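Local coordinates for protein dehydrogenase (Chromobacterium violaceum, PDB 3Q2I) that binds NADH and UDP-GlcNAcA and probably oxidises the sugar nucleotide on the way to 2,3-diacetamido-2,3-dideoxy-D-mannuronic acid, at residues A[126-131]-A[312-317]; A[159-164]-A[238-243]; A[331-336]-A[348-353]. All coordinates share one frame; numbering follows the deposited sequence.

Contact 1: A[126-131]-A[312-317]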
ATOM      1  N   LYS A 126       5.511 -32.714  26.738  1.00 22.48           N
ATOM      2  CA  LYS A 126       6.710 -32.700  27.548  1.00 22.93           C
ATOM      3  C   LYS A 126       7.694 -33.728  27.016  1.00 25.94           C
ATOM      4  O   LYS A 126       8.319 -34.482  27.783  1.00 26.92           O
ATOM      5  CB  LYS A 126       6.361 -32.945  29.023  1.00 26.40           C
ATOM      6  CG  LYS A 126       5.285 -32.017  29.549  1.00 33.17           C
ATOM      7  CD  LYS A 126       4.965 -32.252  31.028  1.00 39.87           C
ATOM      8  CE  LYS A 126       3.872 -31.285  31.484  1.00 41.43           C
ATOM      9  NZ  LYS A 126       2.471 -31.848  31.460  1.00 47.58           N
ATOM     10  N   LYS A 127       7.896 -33.678  25.692  1.00 22.48           N
ATOM     11  CA  LYS A 127       8.883 -34.528  25.037  1.00 22.73           C
ATOM     12  C   LYS A 127       9.747 -33.654  24.160  1.00 25.00           C
ATOM     13  O   LYS A 127       9.310 -32.570  23.738  1.00 23.87           O
ATOM     14  CB  LYS A 127       8.195 -35.577  24.160  1.00 22.66           C
ATOM     15  CG  LYS A 127       7.288 -36.538  24.935  1.00 28.96           C
ATOM     16  CD  LYS A 127       8.160 -37.514  25.719  1.00 32.57           C
ATOM     17  CE  LYS A 127       7.317 -38.311  26.692  1.00 36.49           C
ATOM     18  NZ  LYS A 127       8.189 -39.446  27.107  1.00 40.78           N
ATOM     19  N   HIS A 128      10.965 -34.099  23.918  1.00 20.09           N
ATOM     20  CA  HIS A 128      11.909 -33.362  23.069  1.00 21.48           C
ATOM     21  C   HIS A 128      11.509 -33.401  21.608  1.00 20.97           C
ATOM     22  O   HIS A 128      10.955 -34.382  21.129  1.00 20.05           O
ATOM     23  CB  HIS A 128      13.325 -33.928  23.193  1.00 24.57           C
ATOM     24  CG  HIS A 128      13.938 -33.735  24.541  1.00 28.01           C
ATOM     25  ND1 HIS A 128      14.465 -32.532  24.961  1.00 34.19           N
ATOM     26  CD2 HIS A 128      14.204 -34.631  25.523  1.00 32.56           C
ATOM     27  CE1 HIS A 128      14.988 -32.684  26.164  1.00 36.61           C
ATOM     28  NE2 HIS A 128      14.855 -33.947  26.521  1.00 32.18           N
ATOM     29  N   LEU A 129      11.841 -32.319  20.916  1.00 19.53           N
ATOM     30  CA  LEU A 129      11.833 -32.292  19.451  1.00 18.20           C
ATOM     31  C   LEU A 129      13.243 -31.824  19.077  1.00 17.51           C
ATOM     32  O   LEU A 129      13.648 -30.681  19.331  1.00 19.71           O
ATOM     33  CB  LEU A 129      10.730 -31.322  18.979  1.00 17.94           C
ATOM     34  CG  LEU A 129      10.766 -31.027  17.471  1.00 17.34           C
ATOM     35  CD1 LEU A 129      10.577 -32.275  16.636  1.00 19.95           C
ATOM     36  CD2 LEU A 129       9.647 -30.025  17.177  1.00 17.77           C
ATOM     37  N   PHE A 130      14.043 -32.720  18.495  1.00 16.56           N
ATOM     38  CA  PHE A 130      15.375 -32.395  17.969  1.00 18.05           C
ATOM     39  C   PHE A 130      15.235 -32.145  16.477  1.00 16.86           C
ATOM     40  O   PHE A 130      14.442 -32.825  15.845  1.00 17.16           O
ATOM     41  CB  PHE A 130      16.271 -33.651  18.093  1.00 17.02           C
ATOM     42  CG  PHE A 130      16.458 -34.151  19.516  1.00 17.23           C
ATOM     43  CD1 PHE A 130      17.546 -33.648  20.255  1.00 19.58           C
ATOM     44  CD2 PHE A 130      15.616 -35.126  20.049  1.00 19.22           C
ATOM     45  CE1 PHE A 130      17.804 -34.136  21.582  1.00 23.48           C
ATOM     46  CE2 PHE A 130      15.884 -35.625  21.383  1.00 20.36           C
ATOM     47  CZ  PHE A 130      16.940 -35.084  22.106  1.00 19.16           C
ATOM     48  N   VAL A 131      15.975 -31.163  15.957  1.00 18.70           N
ATOM     49  CA  VAL A 131      15.978 -30.889  14.509  1.00 19.39           C
ATOM     50  C   VAL A 131      17.409 -31.075  14.097  1.00 17.54           C
ATOM     51  O   VAL A 131      18.337 -30.524  14.704  1.00 21.07           O
ATOM     52  CB  VAL A 131      15.508 -29.439  14.221  1.00 18.90           C
ATOM     53  CG1 VAL A 131      15.562 -29.192  12.687  1.00 22.75           C
ATOM     54  CG2 VAL A 131      14.112 -29.201  14.795  1.00 21.69           C
ATOM     55  N   ILE A 312      22.103 -38.552  22.065  1.00 24.21           N
ATOM     56  CA  ILE A 312      22.352 -39.590  23.083  1.00 25.91           C
ATOM     57  C   ILE A 312      22.669 -38.997  24.435  1.00 23.91           C
ATOM     58  O   ILE A 312      22.001 -39.352  25.398  1.00 26.98           O
ATOM     59  CB  ILE A 312      23.444 -40.574  22.596  1.00 24.45           C
ATOM     60  CG1 ILE A 312      22.846 -41.443  21.483  1.00 26.06           C
ATOM     61  CG2 ILE A 312      23.911 -41.533  23.754  1.00 25.17           C
ATOM     62  CD1 ILE A 312      23.927 -42.021  20.577  1.00 30.13           C
ATOM     63  N   LYS A 313      23.623 -38.083  24.508  1.00 23.70           N
ATOM     64  CA  LYS A 313      23.914 -37.392  25.764  1.00 25.24           C
ATOM     65  C   LYS A 313      22.688 -36.721  26.371  1.00 27.96           C
ATOM     66  O   LYS A 313      22.433 -36.809  27.581  1.00 25.98           O
ATOM     67  CB  LYS A 313      25.072 -36.411  25.630  1.00 25.01           C
ATOM     68  CG  LYS A 313      26.416 -37.050  25.328  1.00 27.32           C
ATOM     69  CD  LYS A 313      27.456 -35.978  25.123  1.00 28.58           C
ATOM     70  CE  LYS A 313      28.810 -36.557  25.488  1.00 32.36           C
ATOM     71  NZ  LYS A 313      29.751 -36.450  24.356  1.00 36.44           N
ATOM     72  N   THR A 314      21.841 -36.112  25.533  1.00 24.92           N
ATOM     73  CA  THR A 314      20.660 -35.481  26.108  1.00 23.21           C
ATOM     74  C   THR A 314      19.808 -36.531  26.796  1.00 22.32           C
ATOM     75  O   THR A 314      19.273 -36.289  27.889  1.00 26.23           O
ATOM     76  CB  THR A 314      19.828 -34.769  24.967  1.00 21.04           C
ATOM     77  OG1 THR A 314      20.649 -33.732  24.437  1.00 23.04           O
ATOM     78  CG2 THR A 314      18.512 -34.186  25.490  1.00 26.37           C
ATOM     79  N   MET A 315      19.612 -37.671  26.155  1.00 24.80           N
ATOM     80  CA  MET A 315      18.732 -38.711  26.684  1.00 25.60           C
ATOM     81  C   MET A 315      19.309 -39.311  27.984  1.00 28.07           C
ATOM     82  O   MET A 315      18.553 -39.764  28.856  1.00 27.18           O
ATOM     83  CB  MET A 315      18.514 -39.808  25.655  1.00 25.07           C
ATOM     84  CG  MET A 315      17.733 -39.372  24.409  1.00 26.15           C
ATOM     85  SD  MET A 315      16.295 -38.345  24.794  1.00 34.52           S
ATOM     86  CE  MET A 315      15.232 -39.704  25.139  1.00 27.09           C
ATOM     87  N   ARG A 316      20.620 -39.167  28.132  1.00 28.16           N
ATOM     88  CA  ARG A 316      21.321 -39.714  29.309  1.00 29.20           C
ATOM     89  C   ARG A 316      21.488 -38.675  30.401  1.00 33.58           C
ATOM     90  O   ARG A 316      22.138 -38.937  31.422  1.00 33.84           O
ATOM     91  CB  ARG A 316      22.687 -40.241  28.900  1.00 31.03           C
ATOM     92  CG  ARG A 316      22.561 -41.532  28.176  1.00 29.90           C
ATOM     93  CD  ARG A 316      23.000 -42.714  28.980  1.00 43.11           C
ATOM     94  NE  ARG A 316      23.433 -43.663  27.969  1.00 44.33           N
ATOM     95  CZ  ARG A 316      22.707 -44.696  27.563  1.00 40.99           C
ATOM     96  NH1 ARG A 316      23.173 -45.469  26.594  1.00 45.11           N
ATOM     97  NH2 ARG A 316      21.562 -44.986  28.171  1.00 40.65           N
ATOM     98  N   GLY A 317      20.891 -37.501  30.219  1.00 29.76           N
ATOM     99  CA  GLY A 317      21.003 -36.424  31.193  1.00 28.75           C
ATOM    100  C   GLY A 317      22.316 -35.673  31.173  1.00 29.12           C
ATOM    101  O   GLY A 317      22.542 -34.804  32.023  1.00 33.48           O
TER
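One face of the His128 ring is covered by the Thr314 methyl, while the Phe130 ring meets Thr314 and Met315 at its edge. This joins strand 129-131, an edge strand of the parallel Rossmann sheet within this chain, to the last turn of helix 304-315. Thr314 CG2 sits 4.1 Å from the centroid of the His128 ring and 25° off its normal, a CH-pi contact displaced toward the rim. The same CG2 is 3.8 Å from Phe130 CZ, so a single methyl touches both rings. That methyl is anti to the backbone N of Thr314, which leaves OG1 beside the N (chi1 -64°), where it turns back to bond the carbonyl O of Asn310 one turn earlier. Met315 swings its sulfur in from the flank: SD lies 5.5 Å from the centroid of the Phe130 ring, at its edge, in a Met-aromatic contact, and approaches the His128 ring obliquely, 4.3 Å from CD2. His128 also meets the ring of His101 on strand 101-104, and Phe130 packs on Tyr307 and Val311, in earlier turns of the same helix. The helix ends in a Schellman motif: Glu318 N bonds Lys313 O, and Gly317, with positive phi, gives its N to Thr314 O at 3.1 Å.

Contact 2: A[159-164]-A[238-243]; sequences VNVNVF and GSMNVT
Segments 159-164 and 238-243, on strands 156-164 and 237-243, run parallel, 1° apart in direction and 4.7 Å between axes, with Val161 paired with Met240 and Val163 with Val242. Val161 N and Val163 N donate to Ser239 O and Asn241 O, and the carbonyls of Val161 and Val163 receive Asn241 N and Thr243 N. One sheet face carries Asn160, Asn162, Phe164, Ser239, Asn241 and Thr243. There Asn241 ND2 donates to Asn162 OD1 at 2.9 Å, almost straight at 174° and in the plane of its own amide; the two side chains lie side by side with amide planes 28° apart. Each amide has a further anchor: Asn162 ND2 bonds Glu252 OE1, and Asn241 OD1 bonds Thr227 OG1 of its own chain. Phe164 brings CE1 to 3.8 Å from Asn241 CB, which lies at the ring edge, while Asn162 CB covers one ring face. The other sheet face is apolar: Met240, extended, lays CG 3.8 Å from Val161 CB and brings CE to 4.2 Å from Val163 CG2. The pair lies midway in the mixed sheet of the C-terminal alpha/beta domain. Helices 187-191 and 193-203 pack on the valine face through Phe188, Val196 and Tyr195, a residue of the UDP-sugar pocket; the third subunit meets the asparagine face, and antiparallel strands 252-259 and 225-232 flank the pair.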
ATOM      1  N   VAL A 159      27.742  -8.878   5.401  1.00 13.79           N
ATOM      2  CA  VAL A 159      27.754 -10.339   5.307  1.00 13.34           C
ATOM      3  C   VAL A 159      27.345 -10.755   3.890  1.00 18.13           C
ATOM      4  O   VAL A 159      26.398 -10.177   3.313  1.00 17.46           O
ATOM      5  CB  VAL A 159      26.787 -10.982   6.351  1.00 15.02           C
ATOM      6  CG1 VAL A 159      26.843 -12.513   6.253  1.00 16.07           C
ATOM      7  CG2 VAL A 159      27.155 -10.581   7.761  1.00 16.00           C
ATOM      8  N   ASN A 160      28.073 -11.702   3.270  1.00 16.44           N
ATOM      9  CA  ASN A 160      27.648 -12.281   2.000  1.00 17.79           C
ATOM     10  C   ASN A 160      27.741 -13.778   2.052  1.00 17.73           C
ATOM     11  O   ASN A 160      28.788 -14.304   2.440  1.00 19.05           O
ATOM     12  CB  ASN A 160      28.476 -11.711   0.837  1.00 17.63           C
ATOM     13  CG  ASN A 160      28.165 -12.356  -0.477  1.00 23.57           C
ATOM     14  OD1 ASN A 160      29.048 -12.908  -1.117  1.00 31.27           O
ATOM     15  ND2 ASN A 160      26.920 -12.272  -0.925  1.00 21.56           N
ATOM     16  N   VAL A 161      26.654 -14.463   1.757  1.00 15.28           N
ATOM     17  CA  VAL A 161      26.651 -15.934   1.643  1.00 14.01           C
ATOM     18  C   VAL A 161      26.371 -16.310   0.174  1.00 18.51           C
ATOM     19  O   VAL A 161      25.382 -15.849  -0.411  1.00 17.51           O
ATOM     20  CB  VAL A 161      25.581 -16.544   2.546  1.00 14.71           C
ATOM     21  CG1 VAL A 161      25.462 -18.062   2.357  1.00 16.21           C
ATOM     22  CG2 VAL A 161      25.897 -16.220   3.996  1.00 15.09           C
ATOM     23  N   ASN A 162      27.138 -17.223  -0.427  1.00 15.14           N
ATOM     24  CA  ASN A 162      26.893 -17.695  -1.787  1.00 16.59           C
ATOM     25  C   ASN A 162      26.800 -19.197  -1.763  1.00 16.68           C
ATOM     26  O   ASN A 162      27.622 -19.869  -1.139  1.00 19.46           O
ATOM     27  CB  ASN A 162      28.020 -17.362  -2.766  1.00 16.76           C
ATOM     28  CG  ASN A 162      28.169 -15.873  -2.985  1.00 22.36           C
ATOM     29  OD1 ASN A 162      27.199 -15.129  -3.030  1.00 19.47           O
ATOM     30  ND2 ASN A 162      29.398 -15.450  -3.243  1.00 21.27           N
ATOM     31  N   VAL A 163      25.783 -19.728  -2.390  1.00 13.59           N
ATOM     32  CA  VAL A 163      25.660 -21.196  -2.612  1.00 15.57           C
ATOM     33  C   VAL A 163      25.424 -21.345  -4.098  1.00 18.49           C
ATOM     34  O   VAL A 163      24.290 -21.194  -4.587  1.00 15.80           O
ATOM     35  CB  VAL A 163      24.546 -21.826  -1.779  1.00 15.75           C
ATOM     36  CG1 VAL A 163      24.512 -23.381  -2.030  1.00 18.02           C
ATOM     37  CG2 VAL A 163      24.846 -21.548  -0.274  1.00 15.98           C
ATOM     38  N   PHE A 164      26.517 -21.671  -4.801  1.00 16.57           N
ATOM     39  CA  PHE A 164      26.468 -21.784  -6.273  1.00 16.38           C
ATOM     40  C   PHE A 164      26.701 -23.270  -6.593  1.00 17.97           C
ATOM     41  O   PHE A 164      27.842 -23.715  -6.670  1.00 21.64           O
ATOM     42  CB  PHE A 164      27.537 -20.919  -6.924  1.00 19.16           C
ATOM     43  CG  PHE A 164      27.427 -19.424  -6.603  1.00 17.82           C
ATOM     44  CD1 PHE A 164      26.171 -18.841  -6.386  1.00 18.73           C
ATOM     45  CD2 PHE A 164      28.533 -18.599  -6.598  1.00 17.83           C
ATOM     46  CE1 PHE A 164      26.052 -17.472  -6.128  1.00 16.76           C
ATOM     47  CE2 PHE A 164      28.407 -17.225  -6.348  1.00 16.56           C
ATOM     48  CZ  PHE A 164      27.142 -16.663  -6.160  1.00 17.13           C
ATOM     49  N   GLY A 238      23.424  -7.465   4.527  1.00 13.08           N
ATOM     50  CA  GLY A 238      24.085  -8.515   3.770  1.00 15.90           C
ATOM     51  C   GLY A 238      23.192  -9.097   2.703  1.00 15.29           C
ATOM     52  O   GLY A 238      22.030  -8.712   2.563  1.00 14.43           O
ATOM     53  N   SER A 239      23.724 -10.062   1.962  1.00 13.84           N
ATOM     54  CA  SER A 239      22.924 -10.794   0.974  0.50 13.85           C
ATOM     55  C   SER A 239      23.273 -12.274   0.992  1.00 12.54           C
ATOM     56  O   SER A 239      24.397 -12.648   1.365  1.00 17.02           O
ATOM     57  CB  SER A 239      23.234 -10.259  -0.428  0.50 14.73           C
ATOM     58  OG  SER A 239      24.606 -10.365  -0.758  0.50 17.45           O
ATOM     59  N   MET A 240      22.313 -13.101   0.611  1.00 12.94           N
ATOM     60  CA  MET A 240      22.566 -14.502   0.311  1.00 15.01           C
ATOM     61  C   MET A 240      22.082 -14.815  -1.092  1.00 16.14           C
ATOM     62  O   MET A 240      20.965 -14.433  -1.466  1.00 14.63           O
ATOM     63  CB  MET A 240      21.789 -15.376   1.305  1.00 16.54           C
ATOM     64  CG  MET A 240      22.125 -16.827   0.999  1.00 16.24           C
ATOM     65  SD  MET A 240      21.460 -17.897   2.308  1.00 18.79           S
ATOM     66  CE  MET A 240      21.633 -19.479   1.532  1.00 17.47           C
ATOM     67  N   ASN A 241      22.968 -15.430  -1.885  1.00 14.96           N
ATOM     68  CA  ASN A 241      22.697 -15.686  -3.306  1.00 17.05           C
ATOM     69  C   ASN A 241      22.778 -17.185  -3.495  1.00 14.55           C
ATOM     70  O   ASN A 241      23.726 -17.827  -2.975  1.00 16.37           O
ATOM     71  CB  ASN A 241      23.827 -15.101  -4.151  1.00 14.76           C
ATOM     72  CG  ASN A 241      23.975 -13.634  -3.950  1.00 19.15           C
ATOM     73  OD1 ASN A 241      23.019 -12.879  -4.119  1.00 22.39           O
ATOM     74  ND2 ASN A 241      25.161 -13.202  -3.543  1.00 22.64           N
ATOM     75  N   VAL A 242      21.781 -17.783  -4.134  1.00 13.30           N
ATOM     76  CA  VAL A 242      21.799 -19.221  -4.337  0.50 15.30           C
ATOM     77  C   VAL A 242      21.398 -19.571  -5.771  1.00 16.13           C
ATOM     78  O   VAL A 242      20.444 -18.991  -6.314  1.00 14.73           O
ATOM     79  CB  VAL A 242      20.919 -19.908  -3.284  0.50 15.42           C
ATOM     80  CG1 VAL A 242      21.395 -19.516  -1.889  0.50 18.58           C
ATOM     81  CG2 VAL A 242      19.439 -19.497  -3.402  0.50 14.40           C
ATOM     82  N   THR A 243      22.063 -20.555  -6.398  1.00 16.03           N
ATOM     83  CA  THR A 243      21.451 -21.147  -7.578  1.00 16.86           C
ATOM     84  C   THR A 243      21.834 -22.607  -7.623  1.00 16.72           C
ATOM     85  O   THR A 243      22.896 -22.943  -7.099  1.00 16.61           O
ATOM     86  CB  THR A 243      21.853 -20.485  -8.915  1.00 18.01           C
ATOM     87  OG1 THR A 243      21.115 -21.078 -10.004  1.00 16.76           O
ATOM     88  CG2 THR A 243      23.389 -20.497  -9.087  1.00 17.30           C
TER

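Contact 3: A[331-336]-A[348-353]; sequences SLELLI and VSLPLD
Glu333 reaches Leu352 through an extended chain: CG is anti to the backbone N (chi1 -176°) and CD continues the line, so the carboxylate is carried straight off helix 325-344 to the C-terminal tail. In the C-terminal domain this joins the helix to the residues just after strand 348-349, at the edge of the mixed sheet. OE1 accepts the backbone N of Leu352 at 2.9 Å, with an N-H...O angle of 168°; the donor comes on the anti side of the carboxylate, tilted out of its plane. Water 1 donates to the same OE1 at 2.9 Å and accepts Asp353 N. The aliphatic part of the glutamate packs on leucines, with CG 3.7 Å from Leu352 CG and 3.9 Å from Leu350 CD2. Beyond them, Leu334 CD2 meets Leu350 CD1 at 3.8 Å and Ile336 CG2 meets Leu352 CD1 at 4.0 Å, each pair crossing at about a right angle. A cis peptide precedes Pro351, whose carbonyl O bonds Arg343 of the second subunit. Trp112 of helix 112-125 touches Glu333 as well. With the Leu352 amide and a water both donating to OE1, the carboxylate is probably held as the anion and ties the tail to the helix.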
ATOM      1  N   SER A 331      15.561 -20.507  11.815  1.00 14.94           N
ATOM      2  CA  SER A 331      15.834 -20.482  10.372  1.00 16.71           C
ATOM      3  C   SER A 331      14.562 -20.705   9.579  1.00 16.20           C
ATOM      4  O   SER A 331      14.458 -20.191   8.462  1.00 14.78           O
ATOM      5  CB  SER A 331      16.971 -21.417   9.938  1.00 19.61           C
ATOM      6  OG  SER A 331      16.569 -22.762   9.953  1.00 24.00           O
ATOM      7  N   LEU A 332      13.613 -21.499  10.066  1.00 16.07           N
ATOM      8  CA  LEU A 332      12.359 -21.664   9.324  1.00 13.95           C
ATOM      9  C   LEU A 332      11.701 -20.308   9.185  1.00 13.58           C
ATOM     10  O   LEU A 332      11.192 -20.009   8.087  1.00 13.53           O
ATOM     11  CB  LEU A 332      11.404 -22.603  10.066  1.00 16.17           C
ATOM     12  CG  LEU A 332      10.050 -22.833   9.403  1.00 15.00           C
ATOM     13  CD1 LEU A 332      10.219 -23.521   8.047  1.00 17.97           C
ATOM     14  CD2 LEU A 332       9.136 -23.658  10.267  1.00 16.44           C
ATOM     15  N   GLU A 333      11.697 -19.509  10.247  1.00 14.17           N
ATOM     16  CA  GLU A 333      10.977 -18.205  10.156  1.00 12.53           C
ATOM     17  C   GLU A 333      11.665 -17.339   9.097  1.00 14.89           C
ATOM     18  O   GLU A 333      10.975 -16.633   8.313  1.00 13.22           O
ATOM     19  CB  GLU A 333      11.061 -17.552  11.548  1.00 14.80           C
ATOM     20  CG  GLU A 333      10.255 -16.254  11.547  1.00 18.12           C
ATOM     21  CD  GLU A 333      10.433 -15.485  12.844  1.00 17.93           C
ATOM     22  OE1 GLU A 333       9.428 -14.956  13.333  1.00 16.78           O
ATOM     23  OE2 GLU A 333      11.549 -15.487  13.425  1.00 16.98           O
ATOM     24  N   LEU A 334      12.991 -17.397   8.980  1.00 13.08           N
ATOM     25  CA  LEU A 334      13.683 -16.666   7.909  1.00 15.39           C
ATOM     26  C   LEU A 334      13.279 -17.181   6.539  1.00 14.14           C
ATOM     27  O   LEU A 334      13.081 -16.402   5.619  1.00 14.73           O
ATOM     28  CB  LEU A 334      15.205 -16.738   8.066  1.00 18.82           C
ATOM     29  CG  LEU A 334      15.779 -15.802   9.099  1.00 23.13           C
ATOM     30  CD1 LEU A 334      17.249 -16.222   9.293  1.00 25.70           C
ATOM     31  CD2 LEU A 334      15.667 -14.362   8.566  1.00 24.58           C
ATOM     32  N   LEU A 335      13.235 -18.499   6.338  1.00 13.40           N
ATOM     33  CA  LEU A 335      12.894 -19.065   5.055  1.00 13.97           C
ATOM     34  C   LEU A 335      11.508 -18.594   4.675  1.00 12.29           C
ATOM     35  O   LEU A 335      11.264 -18.222   3.515  1.00 13.90           O
ATOM     36  CB  LEU A 335      12.920 -20.609   5.111  1.00 15.08           C
ATOM     37  CG  LEU A 335      14.292 -21.272   5.188  1.00 17.70           C
ATOM     38  CD1 LEU A 335      14.061 -22.747   5.523  1.00 16.04           C
ATOM     39  CD2 LEU A 335      14.995 -21.105   3.856  1.00 16.96           C
ATOM     40  N   ILE A 336      10.582 -18.625   5.654  1.00 13.58           N
ATOM     41  CA  ILE A 336       9.172 -18.279   5.345  1.00 11.12           C
ATOM     42  C   ILE A 336       9.127 -16.773   5.072  1.00 10.51           C
ATOM     43  O   ILE A 336       8.433 -16.399   4.091  1.00 12.66           O
ATOM     44  CB  ILE A 336       8.210 -18.654   6.516  1.00 11.39           C
ATOM     45  CG1 ILE A 336       8.237 -20.191   6.657  1.00 15.25           C
ATOM     46  CG2 ILE A 336       6.816 -18.108   6.243  1.00 12.50           C
ATOM     47  CD1 ILE A 336       7.681 -20.956   5.463  1.00 16.03           C
ATOM     48  N   VAL A 348       9.822  -8.023   4.141  1.00 11.27           N
ATOM     49  CA  VAL A 348       9.044  -8.729   5.196  1.00 11.85           C
ATOM     50  C   VAL A 348       9.847  -8.665   6.480  1.00 10.26           C
ATOM     51  O   VAL A 348      11.053  -9.011   6.500  1.00 12.63           O
ATOM     52  CB  VAL A 348       8.826 -10.218   4.814  1.00 11.46           C
ATOM     53  CG1 VAL A 348       8.204 -10.938   5.998  1.00 13.21           C
ATOM     54  CG2 VAL A 348       7.867 -10.298   3.651  1.00 13.72           C
ATOM     55  N   SER A 349       9.196  -8.171   7.549  1.00 11.22           N
ATOM     56  CA  SER A 349       9.907  -7.973   8.815  1.00 12.45           C
ATOM     57  C   SER A 349       9.514  -9.011   9.864  1.00 10.89           C
ATOM     58  O   SER A 349       8.480  -9.669   9.781  1.00 14.40           O
ATOM     59  CB  SER A 349       9.637  -6.575   9.383  1.00 13.79           C
ATOM     60  OG  SER A 349      10.076  -5.620   8.414  1.00 15.60           O
ATOM     61  N   LEU A 350      10.437  -9.199  10.813  1.00 11.37           N
ATOM     62  CA  LEU A 350      10.337 -10.241  11.852  1.00 12.50           C
ATOM     63  C   LEU A 350      10.122  -9.571  13.210  1.00 13.51           C
ATOM     64  O   LEU A 350      10.456  -8.420  13.421  1.00 13.51           O
ATOM     65  CB  LEU A 350      11.638 -11.022  11.924  1.00 13.93           C
ATOM     66  CG  LEU A 350      11.969 -11.795  10.645  1.00 14.30           C
ATOM     67  CD1 LEU A 350      13.177 -12.597  10.886  1.00 18.04           C
ATOM     68  CD2 LEU A 350      10.838 -12.704  10.150  1.00 18.27           C
ATOM     69  N   PRO A 351       9.585 -10.339  14.195  1.00 12.95           N
ATOM     70  CA  PRO A 351       9.108 -11.704  14.061  1.00 11.89           C
ATOM     71  C   PRO A 351       7.808 -11.751  13.277  1.00 11.82           C
ATOM     72  O   PRO A 351       7.040 -10.811  13.246  1.00 12.95           O
ATOM     73  CB  PRO A 351       8.809 -12.103  15.532  1.00 14.59           C
ATOM     74  CG  PRO A 351       8.476 -10.785  16.204  1.00 12.47           C
ATOM     75  CD  PRO A 351       9.371  -9.770  15.534  1.00 15.33           C
ATOM     76  N   LEU A 352       7.510 -12.906  12.720  1.00 11.75           N
ATOM     77  CA  LEU A 352       6.269 -13.068  11.937  1.00 12.87           C
ATOM     78  C   LEU A 352       4.999 -12.966  12.765  1.00 14.75           C
ATOM     79  O   LEU A 352       3.981 -12.534  12.265  1.00 15.93           O
ATOM     80  CB  LEU A 352       6.332 -14.422  11.226  1.00 11.43           C
ATOM     81  CG  LEU A 352       7.380 -14.480  10.105  1.00 11.55           C
ATOM     82  CD1 LEU A 352       7.226 -15.895   9.500  1.00 14.78           C
ATOM     83  CD2 LEU A 352       7.118 -13.417   9.019  1.00 14.76           C
ATOM     84  N   ASP A 353       5.102 -13.353  14.029  1.00 13.05           N
ATOM     85  CA  ASP A 353       3.909 -13.351  14.881  1.00 16.82           C
ATOM     86  C   ASP A 353       4.004 -12.516  16.148  1.00 16.34           C
ATOM     87  O   ASP A 353       5.025 -12.546  16.857  1.00 16.05           O
ATOM     88  CB  ASP A 353       3.636 -14.791  15.290  1.00 19.84           C
ATOM     89  CG  ASP A 353       3.206 -15.661  14.095  1.00 23.78           C
ATOM     90  OD1 ASP A 353       2.706 -15.166  13.039  1.00 29.53           O
ATOM     91  OD2 ASP A 353       3.226 -16.871  14.274  1.00 29.57           O
TER
HETATM   92  O   HOH W   1       7.238 -15.112  15.261  1.00 18.76           O

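How the contacts relate
All three contacts are largely buried, though contacts 1 and 3 include partly exposed residues and contact 2 has none. Contact 1 belongs to the nucleotide-binding half, joining the Rossmann sheet to helix 304-315, which comes from the C-terminal part of the chain; its centre lies about 33 Å from that of contact 2, across the middle of the chain. Contacts 2 and 3 both reach the mixed sheet, through two central strands in one and the residues that follow edge strand 348-349 in the other, with centres about 18 Å apart. Chemistry follows place: sulfur and ring contacts in contact 1, backbone pairing plus an amide pair facing another subunit in contact 2, and a carboxylate holding one backbone amide directly and another through a water in contact 3.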